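Local atomic coordinates of sterol regulatory element-binding protein cleavage-activating protein (PDB entry 4YHC), a protein that escorts the transcription factor precursor Sre1 for processing when sterol or oxygen is low, and is represented here by its WD40 domain. Residues A[232-236]-A[314-318]; A[278-283]-A[325-331]. The protein carries 9 engineered substitutions. All coordinates share one frame; numbering follows the deposited sequence.

Interaction 1: residues A[232-236]-A[314-318]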
ATOM      1  N   MET A 232      -3.800  -2.353 -11.986  1.00 17.69           N
ATOM      2  CA  MET A 232      -4.563  -1.884 -13.173  1.00 25.48           C
ATOM      3  C   MET A 232      -3.756  -1.879 -14.488  1.00 24.49           C
ATOM      4  O   MET A 232      -4.361  -1.791 -15.555  1.00 18.82           O
ATOM      5  CB  MET A 232      -5.124  -0.454 -12.969  1.00 22.79           C
ATOM      6  CG  MET A 232      -4.137   0.557 -12.454  1.00 32.35           C
ATOM      7  SD  MET A 232      -4.851   2.235 -12.237  1.00 76.90           S
ATOM      8  CE  MET A 232      -6.575   1.846 -11.913  1.00 42.05           C
ATOM      9  N   ALA A 233      -2.414  -1.898 -14.382  1.00 17.44           N
ATOM     10  CA  ALA A 233      -1.510  -1.937 -15.526  1.00 17.95           C
ATOM     11  C   ALA A 233      -1.163  -3.377 -15.867  1.00 20.56           C
ATOM     12  O   ALA A 233      -0.525  -3.630 -16.868  1.00 23.33           O
ATOM     13  CB  ALA A 233      -0.237  -1.103 -15.205  1.00 18.90           C
ATOM     14  N   ASP A 234      -1.523  -4.321 -14.991  1.00 17.98           N
ATOM     15  CA  ASP A 234      -1.166  -5.743 -15.074  1.00 22.92           C
ATOM     16  C   ASP A 234       0.424  -5.899 -15.109  1.00 17.48           C
ATOM     17  O   ASP A 234       0.999  -6.591 -15.933  1.00 19.72           O
ATOM     18  CB  ASP A 234      -1.821  -6.438 -16.258  1.00 20.91           C
ATOM     19  CG  ASP A 234      -2.220  -7.849 -15.956  1.00 23.78           C
ATOM     20  OD1 ASP A 234      -1.878  -8.370 -14.880  1.00 20.78           O
ATOM     21  OD2 ASP A 234      -2.982  -8.416 -16.767  1.00 24.22           O
ATOM     22  N   ILE A 235       1.060  -5.252 -14.168  1.00 16.18           N
ATOM     23  CA  ILE A 235       2.497  -5.221 -14.087  1.00 17.87           C
ATOM     24  C   ILE A 235       2.932  -5.710 -12.723  1.00 20.63           C
ATOM     25  O   ILE A 235       2.315  -5.326 -11.720  1.00 20.46           O
ATOM     26  CB  ILE A 235       3.016  -3.802 -14.229  1.00 20.18           C
ATOM     27  CG1 ILE A 235       2.932  -3.418 -15.707  1.00 26.87           C
ATOM     28  CG2 ILE A 235       4.488  -3.713 -13.827  1.00 19.05           C
ATOM     29  CD1 ILE A 235       3.158  -1.966 -15.916  1.00 33.12           C
ATOM     30  N   LEU A 236       3.990  -6.511 -12.718  1.00 16.01           N
ATOM     31  CA  LEU A 236       4.695  -6.900 -11.522  1.00 18.88           C
ATOM     32  C   LEU A 236       6.133  -6.430 -11.571  1.00 21.09           C
ATOM     33  O   LEU A 236       6.810  -6.583 -12.643  1.00 18.48           O
ATOM     34  CB  LEU A 236       4.690  -8.416 -11.426  1.00 18.18           C
ATOM     35  CG  LEU A 236       5.346  -8.984 -10.174  1.00 25.99           C
ATOM     36  CD1 LEU A 236       4.581 -10.111  -9.567  1.00 25.77           C
ATOM     37  CD2 LEU A 236       6.753  -9.495 -10.474  1.00 27.20           C
ATOM     38  N   ILE A 314       4.902   5.197 -21.374  1.00 17.32           N
ATOM     39  CA  ILE A 314       4.038   4.097 -21.580  1.00 20.33           C
ATOM     40  C   ILE A 314       4.582   2.925 -20.792  1.00 28.99           C
ATOM     41  O   ILE A 314       5.599   2.374 -21.191  1.00 19.92           O
ATOM     42  CB  ILE A 314       3.959   3.719 -23.085  1.00 25.32           C
ATOM     43  CG1 ILE A 314       3.284   4.813 -23.881  1.00 21.39           C
ATOM     44  CG2 ILE A 314       3.271   2.382 -23.288  1.00 22.04           C
ATOM     45  CD1 ILE A 314       3.569   4.715 -25.378  1.00 32.93           C
ATOM     46  N   LEU A 315       3.881   2.543 -19.687  1.00 24.24           N
ATOM     47  CA  LEU A 315       4.250   1.438 -18.838  1.00 22.51           C
ATOM     48  C   LEU A 315       3.856   0.115 -19.361  1.00 23.19           C
ATOM     49  O   LEU A 315       4.496  -0.853 -19.063  1.00 24.82           O
ATOM     50  CB  LEU A 315       3.565   1.503 -17.456  1.00 26.71           C
ATOM     51  CG  LEU A 315       4.123   2.253 -16.275  1.00 32.60           C
ATOM     52  CD1 LEU A 315       3.344   1.799 -15.011  1.00 35.49           C
ATOM     53  CD2 LEU A 315       5.632   2.085 -16.181  1.00 27.97           C
ATOM     54  N   ASN A 316       2.742   0.000 -20.056  1.00 17.24           N
ATOM     55  CA  ASN A 316       2.368  -1.284 -20.554  1.00 19.78           C
ATOM     56  C   ASN A 316       1.337  -1.095 -21.691  1.00 23.32           C
ATOM     57  O   ASN A 316       0.845   0.012 -21.885  1.00 19.70           O
ATOM     58  CB  ASN A 316       1.812  -2.185 -19.440  1.00 21.71           C
ATOM     59  CG  ASN A 316       1.773  -3.636 -19.822  1.00 26.58           C
ATOM     60  OD1 ASN A 316       2.317  -4.037 -20.877  1.00 20.88           O
ATOM     61  ND2 ASN A 316       1.128  -4.459 -18.980  1.00 17.32           N
ATOM     62  N   LYS A 317       1.107  -2.141 -22.467  1.00 18.25           N
ATOM     63  CA  LYS A 317       0.156  -2.038 -23.582  1.00 20.20           C
ATOM     64  C   LYS A 317      -0.676  -3.275 -23.560  1.00 24.85           C
ATOM     65  O   LYS A 317      -0.155  -4.336 -23.267  1.00 26.80           O
ATOM     66  CB  LYS A 317       0.852  -1.888 -24.957  1.00 21.08           C
ATOM     67  CG  LYS A 317       1.702  -0.648 -25.094  1.00 23.30           C
ATOM     68  CD  LYS A 317       1.925  -0.181 -26.512  1.00 37.21           C
ATOM     69  CE  LYS A 317       3.042  -0.927 -27.190  1.00 52.28           C
ATOM     70  NZ  LYS A 317       3.003  -0.760 -28.692  1.00 65.98           N
ATOM     71  N   TRP A 318      -1.952  -3.135 -23.924  1.00 19.12           N
ATOM     72  CA  TRP A 318      -2.855  -4.226 -24.034  1.00 19.34           C
ATOM     73  C   TRP A 318      -2.329  -5.303 -25.011  1.00 28.53           C
ATOM     74  O   TRP A 318      -2.361  -6.520 -24.708  1.00 24.78           O
ATOM     75  CB  TRP A 318      -4.212  -3.678 -24.519  1.00 22.29           C
ATOM     76  CG  TRP A 318      -5.333  -4.629 -24.318  1.00 24.17           C
ATOM     77  CD1 TRP A 318      -5.838  -5.520 -25.239  1.00 27.84           C
ATOM     78  CD2 TRP A 318      -6.081  -4.834 -23.118  1.00 26.47           C
ATOM     79  NE1 TRP A 318      -6.853  -6.211 -24.693  1.00 23.79           N
ATOM     80  CE2 TRP A 318      -7.018  -5.848 -23.388  1.00 29.08           C
ATOM     81  CE3 TRP A 318      -6.034  -4.283 -21.824  1.00 24.96           C
ATOM     82  CZ2 TRP A 318      -7.895  -6.337 -22.411  1.00 24.55           C
ATOM     83  CZ3 TRP A 318      -6.916  -4.732 -20.876  1.00 26.26           C
ATOM     84  CH2 TRP A 318      -7.839  -5.753 -21.165  1.00 21.03           C
TER
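In this WD40 domain a G1 beta bulge at Asp234 and Ile235 meets a classic beta bulge of strand 311-317, where Leu315 and Asn316 face Phe282, and the contact joins the sheet of strand 235-239 to that of strand 311-317. The bond across the gap runs from Asn316 ND2 to Ala233 O, 2.8 Å long and nearly straight at 162°. The donor lies almost on the extension of the carbonyl bond, and the oxygen lies in the plane of the Asn316 amide. With CG opposite the backbone N (chi1 -164°), the amide is carried out from strand 311-317 toward the turn; ND2 also reaches Asp248 OD1. Ile235 and Asn316 lie alongside, pointing opposite ways: Ile235 CD1 is 3.8 Å from Asn316 CB and 3.8 Å from Leu315 CB. Branched and apolar, Ile235 suits this buried seam, while the small Ala233 probably lets the amide approach its main-chain carbonyl. A leucine in place of Asn316 would probably leave the buried Ala233 carbonyl and the Asp248 carboxylate without this shared donor. Asp234 turns its carboxylate to a salt bridge with Arg188. One amide nitrogen thus gives a hydrogen bond to each of two oxygens in a buried contact.

Interaction 2: residues A[278-283]-A[325-331]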
ATOM      1  N   VAL A 278      -4.969   4.982 -22.805  1.00 24.82           N
ATOM      2  CA  VAL A 278      -5.301   5.655 -24.054  1.00 25.34           C
ATOM      3  C   VAL A 278      -4.817   4.748 -25.199  1.00 27.65           C
ATOM      4  O   VAL A 278      -3.608   4.323 -25.275  1.00 22.13           O
ATOM      5  CB  VAL A 278      -4.653   7.023 -24.232  1.00 29.45           C
ATOM      6  CG1 VAL A 278      -5.078   7.597 -25.605  1.00 23.49           C
ATOM      7  CG2 VAL A 278      -5.012   8.040 -23.149  1.00 24.85           C
ATOM      8  N   ASN A 279      -5.788   4.380 -26.033  1.00 24.55           N
ATOM      9  CA  ASN A 279      -5.540   3.498 -27.169  1.00 31.85           C
ATOM     10  C   ASN A 279      -4.671   2.336 -26.839  1.00 28.34           C
ATOM     11  O   ASN A 279      -3.641   2.103 -27.513  1.00 24.80           O
ATOM     12  CB  ASN A 279      -4.876   4.319 -28.288  1.00 36.76           C
ATOM     13  CG  ASN A 279      -4.724   3.548 -29.590  1.00 55.87           C
ATOM     14  OD1 ASN A 279      -5.359   2.503 -29.821  1.00 64.01           O
ATOM     15  ND2 ASN A 279      -3.846   4.064 -30.465  1.00 55.42           N
ATOM     16  N   GLY A 280      -5.064   1.572 -25.831  1.00 22.76           N
ATOM     17  CA  GLY A 280      -4.357   0.328 -25.515  1.00 19.92           C
ATOM     18  C   GLY A 280      -3.083   0.505 -24.698  1.00 19.39           C
ATOM     19  O   GLY A 280      -2.478  -0.452 -24.304  1.00 21.24           O
ATOM     20  N   GLN A 281      -2.792   1.729 -24.327  1.00 19.18           N
ATOM     21  CA  GLN A 281      -1.560   2.101 -23.600  1.00 18.73           C
ATOM     22  C   GLN A 281      -1.845   2.545 -22.185  1.00 20.79           C
ATOM     23  O   GLN A 281      -2.586   3.523 -21.973  1.00 23.77           O
ATOM     24  CB  GLN A 281      -0.895   3.320 -24.262  1.00 18.86           C
ATOM     25  CG  GLN A 281      -0.441   3.043 -25.671  1.00 26.39           C
ATOM     26  CD  GLN A 281       0.208   4.206 -26.336  1.00 26.73           C
ATOM     27  OE1 GLN A 281       0.187   5.349 -25.862  1.00 28.40           O
ATOM     28  NE2 GLN A 281       0.755   3.931 -27.485  1.00 29.54           N
ATOM     29  N   PHE A 282      -1.222   1.886 -21.219  1.00 18.95           N
ATOM     30  CA  PHE A 282      -1.243   2.378 -19.858  1.00 18.45           C
ATOM     31  C   PHE A 282      -0.169   3.437 -19.709  1.00 21.93           C
ATOM     32  O   PHE A 282       1.068   3.152 -19.749  1.00 17.86           O
ATOM     33  CB  PHE A 282      -1.128   1.247 -18.884  1.00 17.16           C
ATOM     34  CG  PHE A 282      -1.428   1.653 -17.462  1.00 19.56           C
ATOM     35  CD1 PHE A 282      -0.511   2.322 -16.725  1.00 19.46           C
ATOM     36  CD2 PHE A 282      -2.636   1.313 -16.884  1.00 19.73           C
ATOM     37  CE1 PHE A 282      -0.803   2.748 -15.435  1.00 20.35           C
ATOM     38  CE2 PHE A 282      -2.961   1.729 -15.587  1.00 21.28           C
ATOM     39  CZ  PHE A 282      -2.037   2.474 -14.885  1.00 22.98           C
ATOM     40  N   ARG A 283      -0.593   4.672 -19.548  1.00 17.26           N
ATOM     41  CA  ARG A 283       0.346   5.793 -19.512  1.00 20.50           C
ATOM     42  C   ARG A 283       0.421   6.407 -18.126  1.00 22.37           C
ATOM     43  O   ARG A 283      -0.587   6.420 -17.416  1.00 18.49           O
ATOM     44  CB  ARG A 283      -0.007   6.871 -20.497  1.00 18.59           C
ATOM     45  CG  ARG A 283      -0.121   6.439 -21.961  1.00 19.72           C
ATOM     46  CD  ARG A 283      -0.613   7.640 -22.759  1.00 18.73           C
ATOM     47  NE  ARG A 283      -0.729   7.330 -24.194  1.00 22.22           N
ATOM     48  CZ  ARG A 283      -1.358   8.136 -25.082  1.00 27.31           C
ATOM     49  NH1 ARG A 283      -1.828   9.323 -24.718  1.00 19.28           N
ATOM     50  NH2 ARG A 283      -1.398   7.797 -26.356  1.00 26.38           N
ATOM     51  N   VAL A 325      -5.202   3.323 -34.693  1.00 57.57           N
ATOM     52  CA  VAL A 325      -6.521   3.785 -34.287  1.00 65.63           C
ATOM     53  C   VAL A 325      -6.468   5.295 -34.299  1.00 61.64           C
ATOM     54  O   VAL A 325      -5.520   5.897 -33.786  1.00 63.84           O
ATOM     55  CB  VAL A 325      -6.940   3.352 -32.856  1.00 57.31           C
ATOM     56  CG1 VAL A 325      -8.395   3.743 -32.589  1.00 57.63           C
ATOM     57  CG2 VAL A 325      -6.773   1.864 -32.645  1.00 53.82           C
ATOM     58  N   ASP A 326      -7.463   5.884 -34.927  1.00 53.61           N
ATOM     59  CA  ASP A 326      -7.629   7.301 -34.943  1.00 60.60           C
ATOM     60  C   ASP A 326      -8.722   7.632 -33.868  1.00 70.31           C
ATOM     61  O   ASP A 326      -9.895   7.784 -34.196  1.00 75.29           O
ATOM     62  CB  ASP A 326      -8.046   7.673 -36.359  1.00 71.80           C
ATOM     63  CG  ASP A 326      -8.355   9.133 -36.536  1.00 83.74           C
ATOM     64  OD1 ASP A 326      -8.147   9.931 -35.584  1.00 86.60           O
ATOM     65  OD2 ASP A 326      -8.816   9.465 -37.660  1.00 89.24           O
ATOM     66  N   VAL A 327      -8.348   7.698 -32.589  1.00 60.14           N
ATOM     67  CA  VAL A 327      -9.322   8.067 -31.531  1.00 60.74           C
ATOM     68  C   VAL A 327      -8.785   9.207 -30.700  1.00 54.73           C
ATOM     69  O   VAL A 327      -7.673   9.698 -30.930  1.00 52.36           O
ATOM     70  CB  VAL A 327      -9.756   6.903 -30.585  1.00 59.36           C
ATOM     71  CG1 VAL A 327     -10.652   5.900 -31.324  1.00 60.33           C
ATOM     72  CG2 VAL A 327      -8.560   6.255 -29.876  1.00 56.09           C
ATOM     73  N   HIS A 328      -9.595   9.660 -29.750  1.00 52.07           N
ATOM     74  CA  HIS A 328      -9.223  10.821 -29.014  1.00 55.64           C
ATOM     75  C   HIS A 328      -7.967  10.526 -28.186  1.00 50.14           C
ATOM     76  O   HIS A 328      -7.909   9.530 -27.465  1.00 58.01           O
ATOM     77  CB  HIS A 328     -10.357  11.342 -28.129  1.00 63.88           C
ATOM     78  CG  HIS A 328      -9.990  12.611 -27.444  1.00 71.32           C
ATOM     79  ND1 HIS A 328      -9.917  12.730 -26.073  1.00 77.39           N
ATOM     80  CD2 HIS A 328      -9.560  13.791 -27.950  1.00 74.08           C
ATOM     81  CE1 HIS A 328      -9.512  13.949 -25.760  1.00 75.91           C
ATOM     82  NE2 HIS A 328      -9.288  14.612 -26.881  1.00 74.98           N
ATOM     83  N   ASP A 329      -6.957  11.376 -28.335  1.00 44.67           N
ATOM     84  CA  ASP A 329      -5.739  11.254 -27.551  1.00 44.78           C
ATOM     85  C   ASP A 329      -5.500  12.521 -26.754  1.00 42.41           C
ATOM     86  O   ASP A 329      -4.958  13.496 -27.277  1.00 38.06           O
ATOM     87  CB  ASP A 329      -4.531  10.936 -28.400  1.00 42.46           C
ATOM     88  CG  ASP A 329      -3.309  10.555 -27.539  1.00 39.56           C
ATOM     89  OD1 ASP A 329      -3.170  11.072 -26.411  1.00 32.27           O
ATOM     90  OD2 ASP A 329      -2.508   9.748 -28.002  1.00 37.68           O
ATOM     91  N   PRO A 330      -5.901  12.499 -25.470  1.00 41.50           N
ATOM     92  CA  PRO A 330      -5.684  13.639 -24.581  1.00 38.47           C
ATOM     93  C   PRO A 330      -4.212  14.073 -24.367  1.00 33.96           C
ATOM     94  O   PRO A 330      -4.015  15.122 -23.834  1.00 39.69           O
ATOM     95  CB  PRO A 330      -6.267  13.147 -23.256  1.00 44.93           C
ATOM     96  CG  PRO A 330      -6.070  11.675 -23.281  1.00 48.12           C
ATOM     97  CD  PRO A 330      -6.309  11.291 -24.727  1.00 40.41           C
ATOM     98  N   ASP A 331      -3.211  13.275 -24.755  1.00 31.70           N
ATOM     99  CA  ASP A 331      -1.785  13.601 -24.534  1.00 35.16           C
ATOM    100  C   ASP A 331      -1.047  14.045 -25.825  1.00 54.12           C
ATOM    101  O   ASP A 331       0.193  13.931 -25.947  1.00 53.68           O
ATOM    102  CB  ASP A 331      -1.058  12.371 -23.939  1.00 34.10           C
ATOM    103  CG  ASP A 331      -1.623  11.950 -22.559  1.00 33.56           C
ATOM    104  OD1 ASP A 331      -1.690  12.811 -21.654  1.00 34.37           O
ATOM    105  OD2 ASP A 331      -1.962  10.760 -22.402  1.00 29.47           O
TER
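The flat guanidinium of Arg283 has Val278 CB over the centre of one face, 3.6 Å above the plane, and is ringed at its edge by Gln281, Asp329 and Asp331. Asp329 is gripped end-on: Arg283 NH1 bonds its OD1 and Arg283 NH2 its OD2, both at 2.8 Å, with the two planes 31° apart. Asp331 OD2 offers its anti lone pair to Arg283 NH1 at 2.7 Å. At the remaining edge, Gln281 OE1 takes both Arg283 NE, at 2.7 Å, and NH2, so all three guanidinium nitrogens are bonded and the plane can hardly rotate. The extended chain from CG to NE carries the charge from strand to loop. Arginine suits this place because its fan of donors serves two carboxylates and an amide at once; the cation probably helps keep both carboxylates ionised. Asp329 OD1 also receives Asp331 N in an Asx turn, which fixes the two acids relative to each other. Val278 CG2 packs against Pro330 CG at 3.8 Å, and Asn279 OD1 lies 3.2 Å from Val325 CG2. In the type I' turn from Val278 to Gln281, both central residues have positive phi, which asparagine and glycine tolerate well. Asp331 OD1 pairs with Arg276 of strand 269-278, and Tyr312 of strand 311-317 touches Arg283 and Asp331, so the loop before strand 335-337 is fastened to the hairpin of strands 269-278 and 281-292.

How the interactions relate
From the N terminus the segments come in the order 232-236, 278-283, 314-318 and 325-331, so the two contacts cross rather than nest. Interaction 1 closes a loop of 77 residues, rich in strand, and joins the four-stranded sheet from strand 226-230 to strand 253-259 to the next one; interaction 2 closes a shorter one of 41 residues, between that next sheet's strand 281-292 and the loop linking its strands 311-317 and 335-337. They meet through neighbouring strands: Asn316 O and Phe282 N lie 2.9 Å apart, a probable hydrogen bond, and Met232 CG packs on Phe282 CE2. Strand 311-317 is thus tied to the preceding sheet, and its neighbour 281-292 to the loop that follows strand 311-317.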